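Local coordinates for protein Afp2 (Serratia entomophila, PDB 6RBN) that forms part of the contractile sheath that surrounds the tube of the anti-feeding prophage, a sheath whose contraction probably drives injection, at residues C[29-34]-C[101-106]; C[254-259]-C[335-340]. All coordinates share one frame; numbering follows the deposited sequence.

Interaction 1 of 2, residues C[29-34]-C[101-106]; sequences VPLFAY and TLIVAA
Pro-30 to Phe-32 pair with Leu-102 to Val-104 as two parallel strands, their axes 4.4 Å apart at closest approach and 23° from exactly aligned. The ladder is staggered as parallel strands require: Leu-31 N donates to Leu-102 O (2.7 Å), Leu-31 O accepts from Val-104 N (2.7 Å), and Ala-33 N returns to Val-104 O (3.1 Å). Beyond it, Ala-106 N reaches Ala-33 O through a weak, bent bond. At the opening end the Thr-101 side chain joins in. Its chi1 of 61° sets OG1 between its own backbone N and carbonyl carbon, where it accepts the N-H of Val-29 at 2.8 Å from N to OG1, while Thr-101 N donates to Val-29 O at 2.9 Å.

Side chains alternate between the sheet faces. On one, Phe-32 and Val-104 lie side by side and point the same way; Val-104 CG1 comes within 3.6 Å of Phe-32 CE1, and Ala-106 CB meets the ring at its edge. The second methyl of Val-104, CG2, leans back to Pro-30 CB (3.9 Å), which also packs on Leu-102 CB. This face is covered by helix 66-75, whose Trp-74 meets Phe-32 edge-to-face. On the other, Leu-31 and Ile-103 make a looser pair beneath helix 90-97.

Pro-30 and Phe-32 make their backbone hydrogen bonds with Tyr-83 of strand 82-86 and offer this neighbour CA-H contacts, to Leu-102 O and Val-104 O. Backbone polarity is thus met largely within the sheet, leaving apolar groups to both faces, as befits central strands of an alpha/beta core.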
loop_
_atom_site.group_PDB
_atom_site.type_symbol
_atom_site.label_atom_id
_atom_site.label_comp_id
_atom_site.label_asym_id
_atom_site.label_seq_id
_atom_site.Cartn_x
_atom_site.Cartn_y
_atom_site.Cartn_z
ATOM N N VAL C 29 -16.514 29.350 -79.279
ATOM C CA VAL C 29 -15.979 30.700 -79.375
ATOM C C VAL C 29 -15.184 30.790 -80.672
ATOM O O VAL C 29 -14.059 30.299 -80.759
ATOM C CB VAL C 29 -15.104 31.054 -78.159
ATOM C CG1 VAL C 29 -14.518 32.446 -78.306
ATOM C CG2 VAL C 29 -15.902 30.948 -76.879
ATOM N N PRO C 30 -15.751 31.390 -81.711
ATOM C CA PRO C 30 -15.172 31.281 -83.048
ATOM C C PRO C 30 -14.219 32.418 -83.385
ATOM O O PRO C 30 -14.202 33.475 -82.754
ATOM C CB PRO C 30 -16.407 31.348 -83.950
ATOM C CG PRO C 30 -17.293 32.255 -83.218
ATOM C CD PRO C 30 -17.085 32.002 -81.756
ATOM N N LEU C 31 -13.427 32.174 -84.423
ATOM C CA LEU C 31 -12.591 33.183 -85.059
ATOM C C LEU C 31 -13.094 33.333 -86.487
ATOM O O LEU C 31 -13.038 32.378 -87.270
ATOM C CB LEU C 31 -11.116 32.781 -85.020
ATOM C CG LEU C 31 -10.016 33.718 -85.526
ATOM C CD1 LEU C 31 -8.764 33.509 -84.731
ATOM C CD2 LEU C 31 -9.695 33.454 -86.979
ATOM N N PHE C 32 -13.581 34.519 -86.830
ATOM C CA PHE C 32 -14.038 34.804 -88.185
ATOM C C PHE C 32 -12.901 35.459 -88.955
ATOM O O PHE C 32 -12.539 36.606 -88.684
ATOM C CB PHE C 32 -15.272 35.697 -88.162
ATOM C CG PHE C 32 -16.500 35.012 -87.660
ATOM C CD1 PHE C 32 -17.269 34.238 -88.507
ATOM C CD2 PHE C 32 -16.879 35.127 -86.338
ATOM C CE1 PHE C 32 -18.402 33.606 -88.045
ATOM C CE2 PHE C 32 -18.012 34.500 -85.874
ATOM C CZ PHE C 32 -18.770 33.735 -86.727
ATOM N N ALA C 33 -12.339 34.731 -89.913
ATOM C CA ALA C 33 -11.238 35.238 -90.715
ATOM C C ALA C 33 -11.775 36.048 -91.886
ATOM O O ALA C 33 -12.670 35.591 -92.603
ATOM C CB ALA C 33 -10.370 34.087 -91.223
ATOM N N TYR C 34 -11.237 37.247 -92.071
ATOM C CA TYR C 34 -11.549 38.061 -93.234
ATOM C C TYR C 34 -10.298 38.266 -94.079
ATOM O O TYR C 34 -9.173 38.034 -93.632
ATOM C CB TYR C 34 -12.161 39.410 -92.831
ATOM C CG TYR C 34 -11.272 40.338 -92.032
ATOM C CD1 TYR C 34 -11.224 40.262 -90.650
ATOM C CD2 TYR C 34 -10.526 41.328 -92.660
ATOM C CE1 TYR C 34 -10.429 41.120 -89.916
ATOM C CE2 TYR C 34 -9.730 42.189 -91.935
ATOM C CZ TYR C 34 -9.686 42.082 -90.565
ATOM O OH TYR C 34 -8.893 42.940 -89.840
ATOM N N THR C 101 -12.247 28.163 -80.001
ATOM C CA THR C 101 -12.549 26.772 -80.299
ATOM C C THR C 101 -12.832 26.526 -81.771
ATOM O O THR C 101 -12.636 25.409 -82.251
ATOM C CB THR C 101 -13.748 26.304 -79.472
ATOM O OG1 THR C 101 -14.894 27.091 -79.805
ATOM C CG2 THR C 101 -13.462 26.456 -77.995
ATOM N N LEU C 102 -13.288 27.540 -82.498
ATOM C CA LEU C 102 -13.630 27.418 -83.907
ATOM C C LEU C 102 -12.834 28.415 -84.735
ATOM O O LEU C 102 -12.631 29.558 -84.321
ATOM C CB LEU C 102 -15.123 27.656 -84.127
ATOM C CG LEU C 102 -16.099 26.604 -83.619
ATOM C CD1 LEU C 102 -17.505 27.141 -83.701
ATOM C CD2 LEU C 102 -15.964 25.357 -84.463
ATOM N N ILE C 103 -12.388 27.980 -85.907
ATOM C CA ILE C 103 -11.834 28.872 -86.920
ATOM C C ILE C 103 -12.797 28.852 -88.095
ATOM O O ILE C 103 -12.918 27.840 -88.797
ATOM C CB ILE C 103 -10.418 28.470 -87.345
ATOM C CG1 ILE C 103 -9.451 28.633 -86.177
ATOM C CG2 ILE C 103 -9.956 29.309 -88.519
ATOM C CD1 ILE C 103 -8.077 28.103 -86.460
ATOM N N VAL C 104 -13.485 29.961 -88.309
ATOM C CA VAL C 104 -14.552 30.052 -89.293
ATOM C C VAL C 104 -14.012 30.861 -90.465
ATOM O O VAL C 104 -13.874 32.084 -90.381
ATOM C CB VAL C 104 -15.813 30.685 -88.699
ATOM C CG1 VAL C 104 -16.882 30.811 -89.748
ATOM C CG2 VAL C 104 -16.313 29.861 -87.533
ATOM N N ALA C 105 -13.691 30.177 -91.560
ATOM C CA ALA C 105 -13.228 30.830 -92.781
ATOM C C ALA C 105 -14.426 31.493 -93.442
ATOM O O ALA C 105 -15.206 30.855 -94.144
ATOM C CB ALA C 105 -12.561 29.828 -93.711
ATOM N N ALA C 106 -14.585 32.792 -93.201
ATOM C CA ALA C 106 -15.748 33.532 -93.687
ATOM C C ALA C 106 -15.457 34.043 -95.097
ATOM O O ALA C 106 -15.157 35.217 -95.323
ATOM C CB ALA C 106 -16.090 34.669 -92.736
#

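Interaction 2 of 2, residues C[254-259]-C[335-340]; sequences RLFNAV and LAAVRP
Leu-335 pushes its two methyls against the helical segment 254-259, where CD1 and CD2 go to different residues. Its CG lies between the backbone N and the carbonyl carbon, chi1 58°, which brings the branch against the helix. CD1 meets the ring of Phe-256, 3.5 Å from CE1, and also touches Leu-255 CD1, whereas CD2 meets Val-259 CG1 tip to tip at 3.9 Å. Leu-335 therefore packs against side chains from successive turns of the helix, Leu-255 and Phe-256 on one and Val-259 on the next.

Phe-256 and Leu-335 run past one another in opposite directions, the ring extending beyond the leucine methyls to the strand backbone. With CG anti to the carbonyl carbon (chi1 -73°), the ring is placed so that CZ lies 3.4 Å from Leu-335 O, an oblique approach. Ala-337 CB, two residues on, lies 4.1 Å from Phe-256 CE1 and likewise approaches obliquely. Leu-255 crosses Leu-335 at a slant, and its CD1 also comes within 4.3 Å of Ala-337 CB. Leu-335 and Ala-337 thus present their side chains to the helix, while the CB of the intervening Ala-336 points away. Side chain meets side chain by apolar packing alone. Further along, Arg-339 NH2 makes a weak hydrogen bond to Ala-337 O, in the plane of its guanidinium group.

The contact joins helix 250-267 to the end of strand 328-335 and the loop beyond it. Helix 277-295 adds Leu-291 against Leu-335 and Leu-294 against Val-259, and Trp-247 meets the Phe-256 ring nearly at right angles. A chain of Afp3 packs here as well, its Phe-445 on Val-259 and its Gln-447 on Phe-256.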
loop_
_atom_site.group_PDB
_atom_site.type_symbol
_atom_site.label_atom_id
_atom_site.label_comp_id
_atom_site.label_asym_id
_atom_site.label_seq_id
_atom_site.Cartn_x
_atom_site.Cartn_y
_atom_site.Cartn_z
ATOM N N ARG C 254 -15.182 16.983 -81.972
ATOM C CA ARG C 254 -15.472 18.082 -81.056
ATOM C C ARG C 254 -15.773 17.615 -79.643
ATOM O O ARG C 254 -15.692 18.423 -78.716
ATOM C CB ARG C 254 -16.652 18.908 -81.558
ATOM C CG ARG C 254 -16.328 19.844 -82.684
ATOM C CD ARG C 254 -17.561 20.612 -83.101
ATOM N NE ARG C 254 -18.180 21.305 -81.976
ATOM C CZ ARG C 254 -17.797 22.485 -81.504
ATOM N NH1 ARG C 254 -16.766 23.119 -82.037
ATOM N NH2 ARG C 254 -18.437 23.024 -80.480
ATOM N N LEU C 255 -16.147 16.349 -79.459
ATOM C CA LEU C 255 -16.303 15.829 -78.108
ATOM C C LEU C 255 -14.958 15.735 -77.409
ATOM O O LEU C 255 -14.842 16.142 -76.251
ATOM C CB LEU C 255 -17.014 14.473 -78.135
ATOM C CG LEU C 255 -17.521 13.776 -76.862
ATOM C CD1 LEU C 255 -16.499 12.876 -76.195
ATOM C CD2 LEU C 255 -18.000 14.818 -75.867
ATOM N N PHE C 256 -13.929 15.227 -78.091
ATOM C CA PHE C 256 -12.648 15.090 -77.407
ATOM C C PHE C 256 -11.967 16.436 -77.230
ATOM O O PHE C 256 -11.257 16.633 -76.243
ATOM C CB PHE C 256 -11.667 14.146 -78.117
ATOM C CG PHE C 256 -11.994 12.672 -78.016
ATOM C CD1 PHE C 256 -13.250 12.203 -77.677
ATOM C CD2 PHE C 256 -10.966 11.755 -78.103
ATOM C CE1 PHE C 256 -13.500 10.853 -77.583
ATOM C CE2 PHE C 256 -11.202 10.407 -77.982
ATOM C CZ PHE C 256 -12.471 9.957 -77.715
ATOM N N ASN C 257 -12.172 17.370 -78.162
ATOM C CA ASN C 257 -11.616 18.709 -78.000
ATOM C C ASN C 257 -12.241 19.439 -76.822
ATOM O O ASN C 257 -11.574 20.252 -76.180
ATOM C CB ASN C 257 -11.810 19.525 -79.276
ATOM C CG ASN C 257 -10.987 19.007 -80.422
ATOM O OD1 ASN C 257 -9.854 18.577 -80.239
ATOM N ND2 ASN C 257 -11.547 19.054 -81.621
ATOM N N ALA C 258 -13.505 19.155 -76.515
ATOM C CA ALA C 258 -14.108 19.720 -75.314
ATOM C C ALA C 258 -13.566 19.051 -74.060
ATOM O O ALA C 258 -13.420 19.699 -73.019
ATOM C CB ALA C 258 -15.628 19.583 -75.380
ATOM N N VAL C 259 -13.265 17.756 -74.139
ATOM C CA VAL C 259 -12.719 17.035 -72.994
ATOM C C VAL C 259 -11.268 17.437 -72.756
ATOM O O VAL C 259 -10.850 17.662 -71.615
ATOM C CB VAL C 259 -12.868 15.518 -73.213
ATOM C CG1 VAL C 259 -12.167 14.738 -72.141
ATOM C CG2 VAL C 259 -14.316 15.141 -73.212
ATOM N N LEU C 335 -11.458 7.029 -73.377
ATOM C CA LEU C 335 -12.889 7.238 -73.201
ATOM C C LEU C 335 -13.595 7.053 -74.536
ATOM O O LEU C 335 -13.035 7.362 -75.586
ATOM C CB LEU C 335 -13.158 8.620 -72.590
ATOM C CG LEU C 335 -12.684 9.920 -73.241
ATOM C CD1 LEU C 335 -13.770 10.555 -74.067
ATOM C CD2 LEU C 335 -12.181 10.880 -72.187
ATOM N N ALA C 336 -14.822 6.540 -74.480
ATOM C CA ALA C 336 -15.563 6.110 -75.659
ATOM C C ALA C 336 -16.698 7.078 -75.960
ATOM O O ALA C 336 -17.410 7.507 -75.047
ATOM C CB ALA C 336 -16.117 4.699 -75.464
ATOM N N ALA C 337 -16.873 7.401 -77.236
ATOM C CA ALA C 337 -17.879 8.356 -77.676
ATOM C C ALA C 337 -19.026 7.650 -78.391
ATOM O O ALA C 337 -18.931 6.489 -78.787
ATOM C CB ALA C 337 -17.248 9.408 -78.589
ATOM N N VAL C 338 -20.124 8.384 -78.560
ATOM C CA VAL C 338 -21.333 7.877 -79.196
ATOM C C VAL C 338 -21.330 8.308 -80.655
ATOM O O VAL C 338 -21.181 9.498 -80.956
ATOM C CB VAL C 338 -22.593 8.391 -78.481
ATOM C CG1 VAL C 338 -23.845 7.855 -79.152
ATOM C CG2 VAL C 338 -22.569 8.020 -77.017
ATOM N N ARG C 339 -21.499 7.348 -81.560
ATOM C CA ARG C 339 -21.556 7.674 -82.980
ATOM C C ARG C 339 -23.004 7.880 -83.418
ATOM O O ARG C 339 -23.901 7.198 -82.922
ATOM C CB ARG C 339 -20.921 6.566 -83.820
ATOM C CG ARG C 339 -19.436 6.747 -84.108
ATOM C CD ARG C 339 -18.564 6.513 -82.894
ATOM N NE ARG C 339 -17.147 6.555 -83.227
ATOM C CZ ARG C 339 -16.171 6.481 -82.331
ATOM N NH1 ARG C 339 -14.908 6.526 -82.719
ATOM N NH2 ARG C 339 -16.462 6.360 -81.046
ATOM N N PRO C 340 -23.269 8.809 -84.333
ATOM C CA PRO C 340 -24.648 9.072 -84.749
ATOM C C PRO C 340 -25.155 8.036 -85.742
ATOM O O PRO C 340 -24.396 7.271 -86.340
ATOM C CB PRO C 340 -24.558 10.451 -85.402
ATOM C CG PRO C 340 -23.186 10.519 -85.907
ATOM C CD PRO C 340 -22.334 9.782 -84.921
#

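In the fold
Interaction 1 comes first along the chain and closes before interaction 2 opens; their centres are about 21 Å apart. Interaction 1 lies in the middle of the mixed six-stranded sheet, with segment 101-106 in the subtilisin-like domain. Both segments of interaction 2 belong to the C-terminal sheath domain, where helix 250-267 meets the chain leaving strand 328-335. The two touch where Arg-254 NH1 packs against Leu-102 CD2; Arg-254 NH2 also hydrogen-bonds Thr-27 O and forms a salt bridge with Asp-185. Arg-254 of helix 250-267 thus reaches the sheet, while Phe-256 and Val-259 of the same helix pack on a chain of Afp3, whereas no other protein chain touches the segments of interaction 1.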